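Local coordinates for protein putative nitroreductase (Thermotoga maritima, PDB 1VKW) that is probably an oxidoreductase of the FMN-dependent nitroreductase clan, although its substrate and reaction are not established, at residues E20-V25 with R125-I130; T131-N136 with N160-K165. All coordinates share one frame; numbering follows the deposited sequence.

Interaction 1: residues E20-V25 with R125-I130; sequences ENRHSV and RKRRPI. With SO4 (sulfate ion), chain C.
Arg-22 and Arg-127 converge edge-on upon a bound sulfate, while Arg-125 braces the backbone beside them. Arg-22, His-23 and Ser-24, just after helix 15-21, resemble the N-terminal Arg/Ser motif that binds the FMN phosphate in classical nitroreductases; the sulfate, probably from the crystallisation liquor, is consistent with such a site. The tight part lies around the anion. Arg-127 straddles one oxygen, sending NH2 to SO4 O2 at 2.9 Å and NH1 to the same O2 at 3.2 Å. A chi1 of -175° sets Arg-22 CG beside its carbonyl carbon, and bends at chi2 and chi3 then bring the guanidinium edge to SO4 O3, with NH1 3.0 Å from O3. The NH2 groups of these two arginines lie close without bonding each other; the shared anion probably offsets their charge, and each also donates to Leu-154 O. Arg-125 NH1 makes a short but bent bond (131°) to Glu-20 O at 2.6 Å. The looser side is here, where Glu-20 is exposed and His-23 merely brings CE1 over a face of the Arg-125 guanidinium. Closing the anion's other flank, Ser-24 N points almost straight at SO4 O4 from 2.8 Å, with a 172° N-H...O angle.

Interaction 2: residues T131-N136 with N160-K165; sequences TSFLEN and NRQPWK
Phe-133, in the short, weakly bonded helix 130-133, pushes its ring rim against the loop that leads into strand 165-168, an outermost strand of a four-stranded antiparallel sheet. That loop kinks through an inverse gamma turn centred on Pro-163. With CG anti to the carbonyl carbon (chi1 -62°), the ring extends along the loop and meets three oxygens near its own plane: CD1 is 3.5 Å from Trp-164 O, CE1 3.4 Å from Gln-162 O, and CZ 3.3 Å from Gln-162 OE1. The electropositive rim thus faces electronegative atoms, while CE1 also packs on Trp-164 CE3 with the two ring planes 41° apart. Replacing the Phe-133 ring with an alanine side chain is likely to open a gap beside Trp-164 and leave Gln-162 without the surface it rests on. The same amide is fixed through its nitrogen, Gln-162 NE2 donating to Asn-160 O at 2.8 Å. Past the ring, Phe-133 O receives a CA-H...O contact from Lys-165, and its backbone, like that of Glu-135, bonds to Ile-166. Glu-135 then crosses Lys-165 at about a right angle at the exposed side; no salt bridge forms, and the carboxylate lies against the lysine's aliphatic chain, Glu-135 OE2 3.5 Å from Lys-165 CG.

The loop 125-130 runs straight into helix 130-133, so interaction 1 hands over to interaction 2 with centres about 14 Å apart, and Arg-128 joins them. Its N lies 2.9 Å from Gln-162 OE1 and its NH1 3.1 Å from Arg-161 O, both probable hydrogen bonds, while its carbonyl O packs against Phe-133 CE2. Two residues earlier, Lys-126 O accepts from both Arg-127 NH1 and Asn-160 ND2. The loop 160-165 therefore borders the backbone that carries Arg-127 to the anion, yet it stays in the second shell, behind the arginines that touch the sulfate. Interaction 1 forms the anion site; interaction 2 is packing behind it.

Interaction 1: residues E20-V25 with R125-I130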
loop_
_atom_site.group_PDB
_atom_site.type_symbol
_atom_site.label_atom_id
_atom_site.label_comp_id
_atom_site.label_asym_id
_atom_site.label_seq_id
_atom_site.Cartn_x
_atom_site.Cartn_y
_atom_site.Cartn_z
ATOM N N GLU A 20 7.506 -0.391 -7.040
ATOM C CA GLU A 20 8.655 -1.218 -7.392
ATOM C C GLU A 20 9.793 -1.089 -6.369
ATOM O O GLU A 20 10.547 -2.037 -6.167
ATOM C CB GLU A 20 9.169 -0.882 -8.800
ATOM C CG GLU A 20 9.941 -2.034 -9.432
ATOM C CD GLU A 20 10.790 -1.623 -10.625
ATOM O OE1 GLU A 20 10.537 -0.551 -11.227
ATOM O OE2 GLU A 20 11.713 -2.390 -10.967
ATOM N N ASN A 21 9.919 0.072 -5.726
ATOM C CA ASN A 21 10.976 0.277 -4.714
ATOM C C ASN A 21 10.547 -0.034 -3.279
ATOM O O ASN A 21 11.349 0.093 -2.354
ATOM C CB ASN A 21 11.514 1.702 -4.778
ATOM C CG ASN A 21 12.377 1.942 -5.992
ATOM O OD1 ASN A 21 13.189 1.095 -6.372
ATOM N ND2 ASN A 21 12.217 3.110 -6.607
ATOM N N ARG A 22 9.300 -0.433 -3.084
ATOM C CA ARG A 22 8.826 -0.787 -1.744
ATOM C C ARG A 22 9.231 -2.215 -1.409
ATOM O O ARG A 22 8.814 -3.148 -2.092
ATOM C CB ARG A 22 7.308 -0.671 -1.630
ATOM C CG ARG A 22 6.798 -0.924 -0.196
ATOM C CD ARG A 22 5.542 -1.744 -0.081
ATOM N NE ARG A 22 5.584 -2.992 -0.849
ATOM C CZ ARG A 22 6.160 -4.131 -0.457
ATOM N NH1 ARG A 22 6.797 -4.220 0.703
ATOM N NH2 ARG A 22 6.108 -5.197 -1.251
ATOM N N HIS A 23 10.018 -2.379 -0.345
ATOM C CA HIS A 23 10.422 -3.708 0.149
ATOM C C HIS A 23 10.224 -3.766 1.656
ATOM O O HIS A 23 10.320 -2.752 2.339
ATOM C CB HIS A 23 11.903 -3.992 -0.157
ATOM C CG HIS A 23 12.338 -3.566 -1.525
ATOM N ND1 HIS A 23 11.983 -4.251 -2.668
ATOM C CD2 HIS A 23 13.102 -2.525 -1.933
ATOM C CE1 HIS A 23 12.504 -3.645 -3.719
ATOM N NE2 HIS A 23 13.190 -2.598 -3.301
ATOM N N SER A 24 9.971 -4.955 2.183
ATOM C CA SER A 24 9.900 -5.124 3.632
ATOM C C SER A 24 11.311 -5.057 4.209
ATOM O O SER A 24 12.187 -5.816 3.794
ATOM C CB SER A 24 9.219 -6.441 3.987
ATOM O OG SER A 24 7.879 -6.432 3.534
ATOM N N VAL A 25 11.525 -4.118 5.132
ATOM C CA VAL A 25 12.816 -3.911 5.785
ATOM C C VAL A 25 12.612 -3.970 7.299
ATOM O O VAL A 25 11.732 -3.299 7.828
ATOM C CB VAL A 25 13.438 -2.546 5.390
ATOM C CG1 VAL A 25 14.776 -2.330 6.095
ATOM C CG2 VAL A 25 13.616 -2.448 3.871
ATOM N N ARG A 125 12.623 -10.310 -4.295
ATOM C CA ARG A 125 11.170 -10.281 -4.368
ATOM C C ARG A 125 10.700 -11.616 -4.878
ATOM O O ARG A 125 10.976 -11.984 -6.017
ATOM C CB ARG A 125 10.698 -9.185 -5.308
ATOM C CG ARG A 125 9.424 -8.487 -4.855
ATOM C CD ARG A 125 9.465 -7.036 -5.231
ATOM N NE ARG A 125 8.593 -6.175 -4.459
ATOM C CZ ARG A 125 8.530 -4.865 -4.638
ATOM N NH1 ARG A 125 9.301 -4.277 -5.537
ATOM N NH2 ARG A 125 7.697 -4.131 -3.924
ATOM N N LYS A 126 10.007 -12.346 -4.023
ATOM C CA LYS A 126 9.446 -13.621 -4.414
ATOM C C LYS A 126 7.958 -13.447 -4.550
ATOM O O LYS A 126 7.281 -13.041 -3.610
ATOM C CB LYS A 126 9.784 -14.695 -3.390
ATOM C CG LYS A 126 11.267 -15.054 -3.372
ATOM C CD LYS A 126 11.541 -16.243 -2.449
ATOM C CE LYS A 126 12.766 -17.025 -2.866
ATOM N NZ LYS A 126 12.688 -18.425 -2.341
ATOM N N ARG A 127 7.454 -13.751 -5.739
ATOM C CA ARG A 127 6.029 -13.755 -5.975
ATOM C C ARG A 127 5.715 -14.921 -6.869
ATOM O O ARG A 127 6.531 -15.320 -7.726
ATOM C CB ARG A 127 5.555 -12.456 -6.640
ATOM C CG ARG A 127 5.614 -11.214 -5.773
ATOM C CD ARG A 127 4.690 -11.215 -4.580
ATOM N NE ARG A 127 4.725 -9.927 -3.873
ATOM C CZ ARG A 127 5.683 -9.543 -3.029
ATOM N NH1 ARG A 127 6.704 -10.337 -2.730
ATOM N NH2 ARG A 127 5.613 -8.345 -2.466
ATOM N N ARG A 128 4.522 -15.462 -6.669
ATOM C CA ARG A 128 4.010 -16.507 -7.534
ATOM C C ARG A 128 3.731 -15.891 -8.906
ATOM O O ARG A 128 3.585 -14.659 -9.022
ATOM C CB ARG A 128 2.759 -17.130 -6.916
ATOM C CG ARG A 128 3.056 -17.782 -5.566
ATOM C CD ARG A 128 1.980 -18.740 -5.076
ATOM N NE ARG A 128 0.737 -18.046 -4.801
ATOM C CZ ARG A 128 0.382 -17.558 -3.615
ATOM N NH1 ARG A 128 1.181 -17.664 -2.556
ATOM N NH2 ARG A 128 -0.788 -16.948 -3.497
ATOM N N PRO A 129 3.654 -16.730 -9.939
ATOM C CA PRO A 129 3.424 -16.247 -11.307
ATOM C C PRO A 129 2.118 -15.469 -11.464
ATOM O O PRO A 129 1.108 -15.806 -10.853
ATOM C CB PRO A 129 3.391 -17.534 -12.132
ATOM C CG PRO A 129 4.097 -18.522 -11.317
ATOM C CD PRO A 129 3.806 -18.190 -9.896
ATOM N N ILE A 130 2.142 -14.422 -12.286
ATOM C CA ILE A 130 0.971 -13.557 -12.428
ATOM C C ILE A 130 -0.267 -14.352 -12.807
ATOM O O ILE A 130 -1.364 -14.053 -12.324
ATOM C CB ILE A 130 1.231 -12.391 -13.428
ATOM C CG1 ILE A 130 -0.016 -11.520 -13.572
ATOM C CG2 ILE A 130 1.644 -12.901 -14.778
ATOM C CD1 ILE A 130 0.321 -10.086 -13.957
HETATM S S SO4 C . 8.220 -7.928 0.344
HETATM O O1 SO4 C . 8.159 -9.284 0.866
HETATM O O2 SO4 C . 8.112 -7.970 -1.098
HETATM O O3 SO4 C . 7.145 -7.159 0.945
HETATM O O4 SO4 C . 9.509 -7.322 0.685
#

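Interaction 2: residues T131-N136 with N160-K165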
loop_
_atom_site.group_PDB
_atom_site.type_symbol
_atom_site.label_atom_id
_atom_site.label_comp_id
_atom_site.label_asym_id
_atom_site.label_seq_id
_atom_site.Cartn_x
_atom_site.Cartn_y
_atom_site.Cartn_z
ATOM N N THR A 131 -0.091 -15.380 -13.640
ATOM C CA THR A 131 -1.221 -16.195 -14.095
ATOM C C THR A 131 -1.865 -16.971 -12.955
ATOM O O THR A 131 -3.003 -17.396 -13.089
ATOM C CB THR A 131 -0.805 -17.190 -15.191
ATOM O OG1 THR A 131 0.334 -17.926 -14.752
ATOM C CG2 THR A 131 -0.336 -16.472 -16.472
ATOM N N SER A 132 -1.140 -17.180 -11.852
ATOM C CA SER A 132 -1.700 -17.903 -10.709
ATOM C C SER A 132 -2.713 -17.042 -9.942
ATOM O O SER A 132 -3.539 -17.558 -9.187
ATOM C CB SER A 132 -0.585 -18.402 -9.779
ATOM O OG SER A 132 -0.061 -17.365 -8.971
ATOM N N PHE A 133 -2.653 -15.737 -10.153
ATOM C CA PHE A 133 -3.566 -14.790 -9.522
ATOM C C PHE A 133 -4.789 -14.456 -10.373
ATOM O O PHE A 133 -5.866 -14.132 -9.851
ATOM C CB PHE A 133 -2.817 -13.503 -9.216
ATOM C CG PHE A 133 -1.684 -13.683 -8.258
ATOM C CD1 PHE A 133 -1.932 -13.805 -6.906
ATOM C CD2 PHE A 133 -0.374 -13.715 -8.703
ATOM C CE1 PHE A 133 -0.896 -13.960 -6.013
ATOM C CE2 PHE A 133 0.672 -13.867 -7.807
ATOM C CZ PHE A 133 0.407 -13.986 -6.465
ATOM N N LEU A 134 -4.619 -14.571 -11.683
ATOM C CA LEU A 134 -5.522 -13.993 -12.655
ATOM C C LEU A 134 -6.526 -15.032 -13.128
ATOM O O LEU A 134 -6.143 -16.118 -13.554
ATOM C CB LEU A 134 -4.680 -13.487 -13.825
ATOM C CG LEU A 134 -5.223 -12.514 -14.864
ATOM C CD1 LEU A 134 -5.889 -11.314 -14.219
ATOM C CD2 LEU A 134 -4.066 -12.092 -15.772
ATOM N N GLU A 135 -7.813 -14.711 -13.051
ATOM C CA GLU A 135 -8.845 -15.605 -13.571
ATOM C C GLU A 135 -8.839 -15.599 -15.105
ATOM O O GLU A 135 -9.100 -16.623 -15.736
ATOM C CB GLU A 135 -10.213 -15.230 -13.000
ATOM C CG GLU A 135 -10.249 -15.329 -11.477
ATOM C CD GLU A 135 -11.608 -14.999 -10.887
ATOM O OE1 GLU A 135 -12.626 -15.460 -11.443
ATOM O OE2 GLU A 135 -11.659 -14.286 -9.858
ATOM N N ASN A 136 -8.477 -14.462 -15.688
ATOM C CA ASN A 136 -8.378 -14.298 -17.144
ATOM C C ASN A 136 -7.102 -14.879 -17.716
ATOM O O ASN A 136 -6.093 -14.981 -17.029
ATOM C CB ASN A 136 -8.370 -12.818 -17.521
ATOM C CG ASN A 136 -9.465 -12.033 -16.849
ATOM O OD1 ASN A 136 -9.424 -11.804 -15.640
ATOM N ND2 ASN A 136 -10.445 -11.595 -17.633
ATOM N N ASN A 160 3.862 -13.146 3.292
ATOM C CA ASN A 160 3.932 -13.291 1.831
ATOM C C ASN A 160 2.974 -14.330 1.235
ATOM O O ASN A 160 3.262 -14.974 0.219
ATOM C CB ASN A 160 5.366 -13.565 1.358
ATOM C CG ASN A 160 5.574 -13.202 -0.111
ATOM O OD1 ASN A 160 4.943 -12.278 -0.629
ATOM N ND2 ASN A 160 6.451 -13.939 -0.792
ATOM N N ARG A 161 1.798 -14.459 1.826
ATOM C CA ARG A 161 0.890 -15.480 1.333
ATOM C C ARG A 161 0.161 -15.057 0.074
ATOM O O ARG A 161 -0.397 -15.914 -0.596
ATOM C CB ARG A 161 -0.076 -15.939 2.400
ATOM C CG ARG A 161 -1.056 -14.920 2.869
ATOM C CD ARG A 161 -1.683 -15.335 4.187
ATOM N NE ARG A 161 -2.210 -14.198 4.927
ATOM C CZ ARG A 161 -2.630 -14.254 6.181
ATOM N NH1 ARG A 161 -2.617 -15.396 6.848
ATOM N NH2 ARG A 161 -3.083 -13.158 6.761
ATOM N N GLN A 162 0.162 -13.754 -0.234
ATOM C CA GLN A 162 -0.303 -13.227 -1.530
ATOM C C GLN A 162 -1.721 -13.704 -1.811
ATOM O O GLN A 162 -1.970 -14.352 -2.829
ATOM C CB GLN A 162 0.635 -13.676 -2.660
ATOM C CG GLN A 162 2.078 -13.249 -2.505
ATOM C CD GLN A 162 3.053 -14.143 -3.272
ATOM O OE1 GLN A 162 3.058 -14.160 -4.511
ATOM N NE2 GLN A 162 3.901 -14.847 -2.541
ATOM N N PRO A 163 -2.645 -13.396 -0.899
ATOM C CA PRO A 163 -3.956 -14.049 -0.868
ATOM C C PRO A 163 -5.003 -13.436 -1.825
ATOM O O PRO A 163 -6.131 -13.179 -1.410
ATOM C CB PRO A 163 -4.380 -13.856 0.598
ATOM C CG PRO A 163 -3.778 -12.527 0.985
ATOM C CD PRO A 163 -2.504 -12.396 0.187
ATOM N N TRP A 164 -4.647 -13.239 -3.089
ATOM C CA TRP A 164 -5.517 -12.504 -4.023
ATOM C C TRP A 164 -5.962 -13.327 -5.209
ATOM O O TRP A 164 -5.188 -14.087 -5.797
ATOM C CB TRP A 164 -4.812 -11.258 -4.542
ATOM C CG TRP A 164 -4.094 -10.493 -3.497
ATOM C CD1 TRP A 164 -4.642 -9.827 -2.449
ATOM C CD2 TRP A 164 -2.682 -10.293 -3.408
ATOM N NE1 TRP A 164 -3.655 -9.231 -1.703
ATOM C CE2 TRP A 164 -2.443 -9.492 -2.275
ATOM C CE3 TRP A 164 -1.592 -10.707 -4.175
ATOM C CZ2 TRP A 164 -1.157 -9.099 -1.889
ATOM C CZ3 TRP A 164 -0.307 -10.307 -3.787
ATOM C CH2 TRP A 164 -0.112 -9.514 -2.660
ATOM N N LYS A 165 -7.225 -13.163 -5.570
ATOM C CA LYS A 165 -7.724 -13.683 -6.829
ATOM C C LYS A 165 -8.237 -12.474 -7.590
ATOM O O LYS A 165 -9.048 -11.713 -7.050
ATOM C CB LYS A 165 -8.834 -14.704 -6.572
ATOM C CG LYS A 165 -9.189 -15.617 -7.733
ATOM C CD LYS A 165 -10.127 -16.772 -7.259
ATOM C CE LYS A 165 -10.578 -17.702 -8.389
ATOM N NZ LYS A 165 -11.629 -18.702 -7.956
#